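Local coordinates for beta-N-acetylglucosaminidase-like protein Glycoside hydrolase family 20 (Flavobacterium johnsoniae, PDB 6YHH) that probably hydrolyses terminal N-acetylglucosamine residues from chitin-derived oligosaccharides, as a family 20 chitobiase in bacterial chitin degradation, at residues F412-N426 / R463-L475. Residues are numbered along the deposited sequence; the frame is centred on the assembly and turned at random.
Sequences FYIDLMYPVASHYLN and RVWPRTAAIAERL
One arginine, Arg474, holds both the backbone carbonyl and the ring face of Tyr424. NE and NH2 both grip the single carbonyl Tyr424 O, with NE at 2.8 Å nearly in line with the C=O bond and NH2 above the carbonyl plane, while NH2 also lies over the centre of the Tyr424 ring. With Arg474 CZ 4.7 Å from the ring centroid and 15° off its normal, this is a cation-pi contact over the face. With chi1 at -173°, the Tyr424 ring swings away from its own backbone N and past Ala470 to Glu473; there OH donates to the anti lone pair of OE1 at 2.5 Å. The salt bridge from Glu473 OE2 to Arg490 would probably favour the ionised carboxylate. These bonds join a short helix, 420-424, to helix 467-475 at an angle of 21°, within the TIM-barrel catalytic domain of the family: residues 412-426 follow barrel strand 406-408, and the other segment comes after strand 443-450. At the other end Arg467, bent at chi3, spreads its guanidinium among carbonyls: NH2 donates to Ile414 O (2.8 Å) and Arg463 O, and NH1 reaches a lone pair of Tyr418 O at 2.9 Å. NH1 also donates to a water that links Tyr413 O, Tyr418 N and His423 NE2, while His423 ND1 is hydrogen-bonded to Gly411 O. A leucine in place of Arg467 would probably leave Ile414 O and Tyr418 O without these charged donors and the water less firmly fixed. Between the two arginines, Ile471 CD1 packs on Ile414 CG2 (3.7 Å), and Ile471 CG2 sits over one face of the Phe412 ring in a CH-pi contact; Asn426 ND2, hydrogen-bonded to Asn410 O, lies over the opposite face, 3.2 Å above the Phe412 ring plane.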
loop_
_atom_site.group_PDB
_atom_site.type_symbol
_atom_site.label_atom_id
_atom_site.label_comp_id
_atom_site.label_asym_id
_atom_site.label_seq_id
_atom_site.Cartn_x
_atom_site.Cartn_y
_atom_site.Cartn_z
ATOM N N PHE A 412 22.865 10.087 10.512
ATOM C CA PHE A 412 21.818 9.142 10.113
ATOM C C PHE A 412 20.533 9.938 9.667
ATOM O O PHE A 412 19.397 9.422 9.776
ATOM C CB PHE A 412 21.434 8.225 11.271
ATOM C CG PHE A 412 22.543 7.318 11.798
ATOM C CD1 PHE A 412 23.348 6.570 10.963
ATOM C CD2 PHE A 412 22.707 7.138 13.163
ATOM C CE1 PHE A 412 24.253 5.644 11.484
ATOM C CE2 PHE A 412 23.645 6.273 13.665
ATOM C CZ PHE A 412 24.433 5.505 12.829
ATOM N N TYR A 413 20.779 11.085 9.049
ATOM C CA TYR A 413 19.690 11.954 8.542
ATOM C C TYR A 413 19.324 11.509 7.124
ATOM O O TYR A 413 19.639 12.182 6.141
ATOM C CB TYR A 413 20.070 13.426 8.636
ATOM C CG TYR A 413 19.701 13.994 9.997
ATOM C CD1 TYR A 413 20.193 13.417 11.160
ATOM C CD2 TYR A 413 18.819 15.059 10.119
ATOM C CE1 TYR A 413 19.795 13.895 12.404
ATOM C CE2 TYR A 413 18.491 15.591 11.377
ATOM C CZ TYR A 413 18.902 14.927 12.487
ATOM O OH TYR A 413 18.451 15.365 13.713
ATOM N N ILE A 414 18.594 10.391 7.044
ATOM C CA ILE A 414 18.257 9.726 5.755
ATOM C C ILE A 414 17.357 10.629 4.871
ATOM O O ILE A 414 17.340 10.488 3.661
ATOM C CB ILE A 414 17.557 8.365 6.016
ATOM C CG1 ILE A 414 16.492 8.433 7.074
ATOM C CG2 ILE A 414 18.534 7.339 6.495
ATOM C CD1 ILE A 414 15.599 7.210 7.141
ATOM N N ASP A 415 16.639 11.599 5.471
ATOM C CA ASP A 415 15.833 12.485 4.690
ATOM C C ASP A 415 16.592 13.371 3.757
ATOM O O ASP A 415 16.010 13.872 2.782
ATOM C CB ASP A 415 14.954 13.345 5.631
ATOM C CG ASP A 415 15.774 14.226 6.515
ATOM O OD1 ASP A 415 16.652 13.678 7.205
ATOM O OD2 ASP A 415 15.547 15.480 6.545
ATOM N N LEU A 416 17.914 13.596 4.013
ATOM C CA LEU A 416 18.687 14.556 3.235
ATOM C C LEU A 416 19.234 13.958 1.946
ATOM O O LEU A 416 19.965 14.595 1.215
ATOM C CB LEU A 416 19.808 15.095 4.165
ATOM C CG LEU A 416 19.216 15.851 5.391
ATOM C CD1 LEU A 416 20.398 16.362 6.266
ATOM C CD2 LEU A 416 18.195 16.924 5.087
ATOM N N MET A 417 18.959 12.671 1.757
ATOM C CA MET A 417 19.260 11.977 0.490
ATOM C C MET A 417 20.739 11.754 0.219
ATOM O O MET A 417 21.176 11.632 -0.953
ATOM C CB MET A 417 18.546 12.619 -0.730
ATOM C CG MET A 417 17.046 12.860 -0.486
ATOM S SD MET A 417 16.170 11.466 0.233
ATOM C CE MET A 417 16.181 10.326 -1.119
ATOM N N TYR A 418 21.502 11.687 1.278
ATOM C CA TYR A 418 22.973 11.360 1.140
ATOM C C TYR A 418 23.197 9.914 0.733
ATOM O O TYR A 418 22.375 9.019 0.920
ATOM C CB TYR A 418 23.659 11.663 2.471
ATOM C CG TYR A 418 23.576 13.068 3.024
ATOM C CD1 TYR A 418 23.754 14.159 2.240
ATOM C CD2 TYR A 418 23.399 13.286 4.384
ATOM C CE1 TYR A 418 23.750 15.429 2.730
ATOM C CE2 TYR A 418 23.393 14.559 4.907
ATOM C CZ TYR A 418 23.557 15.629 4.092
ATOM O OH TYR A 418 23.578 16.929 4.606
ATOM N N PRO A 419 24.392 9.650 0.162
ATOM C CA PRO A 419 24.722 8.273 -0.211
ATOM C C PRO A 419 24.753 7.329 0.982
ATOM O O PRO A 419 25.121 7.764 2.108
ATOM C CB PRO A 419 26.132 8.409 -0.809
ATOM C CG PRO A 419 26.298 9.859 -1.081
ATOM C CD PRO A 419 25.469 10.609 -0.055
ATOM N N VAL A 420 24.411 6.066 0.729
ATOM C CA VAL A 420 24.353 5.055 1.773
ATOM C C VAL A 420 25.670 4.972 2.569
ATOM O O VAL A 420 25.650 4.779 3.767
ATOM C CB VAL A 420 23.852 3.711 1.294
ATOM C CG1 VAL A 420 24.912 3.043 0.338
ATOM C CG2 VAL A 420 23.519 2.777 2.416
ATOM N N ALA A 421 26.822 5.076 1.897
ATOM C CA ALA A 421 28.072 4.920 2.647
ATOM C C ALA A 421 28.284 5.962 3.713
ATOM O O ALA A 421 28.873 5.644 4.717
ATOM C CB ALA A 421 29.242 4.945 1.678
ATOM N N SER A 422 27.752 7.186 3.543
ATOM C CA SER A 422 27.876 8.183 4.605
ATOM C C SER A 422 27.137 7.723 5.877
ATOM O O SER A 422 27.632 7.961 6.975
ATOM C CB SER A 422 27.340 9.551 4.190
ATOM O OG SER A 422 25.943 9.470 4.072
ATOM N N HIS A 423 26.008 7.045 5.738
ATOM C CA HIS A 423 25.309 6.508 6.876
ATOM C C HIS A 423 25.932 5.208 7.453
ATOM O O HIS A 423 26.005 5.041 8.662
ATOM C CB HIS A 423 23.808 6.298 6.500
ATOM C CG HIS A 423 23.171 7.525 6.019
ATOM N ND1 HIS A 423 23.139 8.680 6.760
ATOM C CD2 HIS A 423 22.437 7.765 4.906
ATOM C CE1 HIS A 423 22.482 9.606 6.081
ATOM N NE2 HIS A 423 22.058 9.077 4.959
ATOM N N TYR A 424 26.411 4.327 6.546
ATOM C CA TYR A 424 26.950 3.037 6.964
ATOM C C TYR A 424 28.187 3.183 7.771
ATOM O O TYR A 424 28.391 2.409 8.702
ATOM C CB TYR A 424 27.246 2.211 5.720
ATOM C CG TYR A 424 27.664 0.779 5.984
ATOM C CD1 TYR A 424 26.879 -0.040 6.746
ATOM C CD2 TYR A 424 28.888 0.322 5.525
ATOM C CE1 TYR A 424 27.242 -1.356 6.954
ATOM C CE2 TYR A 424 29.306 -0.970 5.726
ATOM C CZ TYR A 424 28.503 -1.809 6.447
ATOM O OH TYR A 424 28.878 -3.085 6.664
ATOM N N LEU A 425 28.978 4.205 7.473
ATOM C CA LEU A 425 30.297 4.385 8.171
ATOM C C LEU A 425 30.175 5.317 9.328
ATOM O O LEU A 425 31.106 5.476 10.106
ATOM C CB LEU A 425 31.302 4.863 7.186
ATOM C CG LEU A 425 31.533 3.800 6.077
ATOM C CD1 LEU A 425 32.520 4.350 5.058
ATOM C CD2 LEU A 425 31.897 2.387 6.595
ATOM N N ASN A 426 28.973 5.851 9.584
ATOM C CA ASN A 426 28.790 6.704 10.720
ATOM C C ASN A 426 28.664 5.872 12.003
ATOM O O ASN A 426 27.777 5.076 12.136
ATOM C CB ASN A 426 27.459 7.454 10.528
ATOM C CG ASN A 426 27.187 8.527 11.568
ATOM O OD1 ASN A 426 27.959 9.479 11.692
ATOM N ND2 ASN A 426 26.005 8.453 12.243
ATOM N N ARG A 463 12.467 6.586 0.547
ATOM C CA ARG A 463 13.484 7.377 1.286
ATOM C C ARG A 463 14.121 6.536 2.414
ATOM O O ARG A 463 15.358 6.545 2.636
ATOM C CB ARG A 463 12.838 8.680 1.807
ATOM C CG ARG A 463 12.873 9.806 0.763
ATOM C CD ARG A 463 12.273 9.495 -0.592
ATOM N NE ARG A 463 12.551 10.578 -1.540
ATOM C CZ ARG A 463 12.833 10.372 -2.836
ATOM N NH1 ARG A 463 12.678 9.166 -3.397
ATOM N NH2 ARG A 463 13.187 11.429 -3.608
ATOM N N VAL A 464 13.306 5.826 3.179
ATOM C CA VAL A 464 13.813 5.050 4.341
ATOM C C VAL A 464 14.644 3.846 3.923
ATOM O O VAL A 464 15.688 3.598 4.528
ATOM C CB VAL A 464 12.663 4.645 5.278
ATOM C CG1 VAL A 464 13.158 3.857 6.475
ATOM C CG2 VAL A 464 11.997 5.915 5.746
ATOM N N TRP A 465 14.186 3.120 2.921
ATOM C CA TRP A 465 14.733 1.791 2.512
ATOM C C TRP A 465 15.271 1.878 1.123
ATOM O O TRP A 465 14.629 2.489 0.235
ATOM C CB TRP A 465 13.622 0.732 2.589
ATOM C CG TRP A 465 12.947 0.720 3.965
ATOM C CD1 TRP A 465 11.692 1.233 4.311
ATOM C CD2 TRP A 465 13.518 0.228 5.196
ATOM N NE1 TRP A 465 11.502 1.094 5.676
ATOM C CE2 TRP A 465 12.603 0.476 6.227
ATOM C CE3 TRP A 465 14.785 -0.355 5.529
ATOM C CZ2 TRP A 465 12.877 0.177 7.545
ATOM C CZ3 TRP A 465 15.035 -0.693 6.842
ATOM C CH2 TRP A 465 14.072 -0.395 7.861
ATOM N N PRO A 466 16.438 1.240 0.841
ATOM C CA PRO A 466 17.110 0.330 1.738
ATOM C C PRO A 466 18.205 0.941 2.594
ATOM O O PRO A 466 18.895 0.200 3.334
ATOM C CB PRO A 466 17.734 -0.684 0.786
ATOM C CG PRO A 466 18.128 0.198 -0.382
ATOM C CD PRO A 466 16.992 1.200 -0.504
ATOM N N ARG A 467 18.409 2.237 2.597
ATOM C CA ARG A 467 19.483 2.808 3.378
ATOM C C ARG A 467 19.410 2.527 4.866
ATOM O O ARG A 467 20.475 2.355 5.520
ATOM C CB ARG A 467 19.723 4.305 3.116
ATOM C CG ARG A 467 20.198 4.631 1.687
ATOM C CD ARG A 467 20.388 6.103 1.312
ATOM N NE ARG A 467 19.047 6.722 1.370
ATOM C CZ ARG A 467 18.777 7.910 1.837
ATOM N NH1 ARG A 467 19.727 8.761 2.137
ATOM N NH2 ARG A 467 17.502 8.245 2.007
ATOM N N THR A 468 18.220 2.500 5.454
ATOM C CA THR A 468 18.097 2.218 6.861
ATOM C C THR A 468 18.531 0.775 7.221
ATOM O O THR A 468 18.878 0.505 8.351
ATOM C CB THR A 468 16.698 2.580 7.339
ATOM O OG1 THR A 468 16.548 3.992 7.036
ATOM C CG2 THR A 468 16.521 2.311 8.815
ATOM N N ALA A 469 18.531 -0.105 6.218
ATOM C CA ALA A 469 19.024 -1.496 6.426
ATOM C C ALA A 469 20.511 -1.516 6.659
ATOM O O ALA A 469 20.988 -2.261 7.514
ATOM C CB ALA A 469 18.556 -2.432 5.342
ATOM N N ALA A 470 21.260 -0.637 5.965
ATOM C CA ALA A 470 22.686 -0.465 6.230
ATOM C C ALA A 470 22.938 0.151 7.615
ATOM O O ALA A 470 23.831 -0.249 8.322
ATOM C CB ALA A 470 23.338 0.325 5.112
ATOM N N ILE A 471 22.083 1.108 8.019
ATOM C CA ILE A 471 22.155 1.656 9.325
ATOM C C ILE A 471 21.883 0.568 10.375
ATOM O O ILE A 471 22.606 0.526 11.419
ATOM C CB ILE A 471 21.223 2.862 9.483
ATOM C CG1 ILE A 471 21.722 3.983 8.577
ATOM C CG2 ILE A 471 21.106 3.325 10.935
ATOM C CD1 ILE A 471 20.742 5.142 8.452
ATOM N N ALA A 472 20.915 -0.302 10.130
ATOM C CA ALA A 472 20.628 -1.400 11.032
ATOM C C ALA A 472 21.880 -2.208 11.258
ATOM O O ALA A 472 22.139 -2.668 12.374
ATOM C CB ALA A 472 19.475 -2.260 10.543
ATOM N N GLU A 473 22.618 -2.476 10.166
ATOM C CA GLU A 473 23.868 -3.249 10.323
ATOM C C GLU A 473 24.897 -2.515 11.184
ATOM O O GLU A 473 25.523 -3.094 12.133
ATOM C CB GLU A 473 24.460 -3.615 8.994
ATOM C CG GLU A 473 25.867 -4.213 9.124
ATOM C CD GLU A 473 26.168 -5.099 7.952
ATOM O OE1 GLU A 473 26.961 -4.709 7.066
ATOM O OE2 GLU A 473 25.478 -6.162 7.838
ATOM N N ARG A 474 25.042 -1.216 10.977
ATOM C CA ARG A 474 25.923 -0.461 11.870
ATOM C C ARG A 474 25.533 -0.536 13.337
ATOM O O ARG A 474 26.390 -0.536 14.235
ATOM C CB ARG A 474 26.059 0.993 11.429
ATOM C CG ARG A 474 26.997 1.872 12.281
ATOM C CD ARG A 474 28.436 1.364 12.424
ATOM N NE ARG A 474 28.955 1.127 11.099
ATOM C CZ ARG A 474 29.463 -0.026 10.659
ATOM N NH1 ARG A 474 29.676 -1.115 11.411
ATOM N NH2 ARG A 474 29.763 -0.066 9.411
ATOM N N LEU A 475 24.263 -0.592 13.628
ATOM C CA LEU A 475 23.807 -0.515 14.979
ATOM C C LEU A 475 23.833 -1.890 15.663
ATOM O O LEU A 475 23.862 -1.940 16.883
ATOM C CB LEU A 475 22.400 0.099 15.016
ATOM C CG LEU A 475 22.405 1.556 14.534
ATOM C CD1 LEU A 475 20.946 2.053 14.549
ATOM C CD2 LEU A 475 23.382 2.466 15.266
HETATM O O HOH W 1 20.535 11.048 3.782
#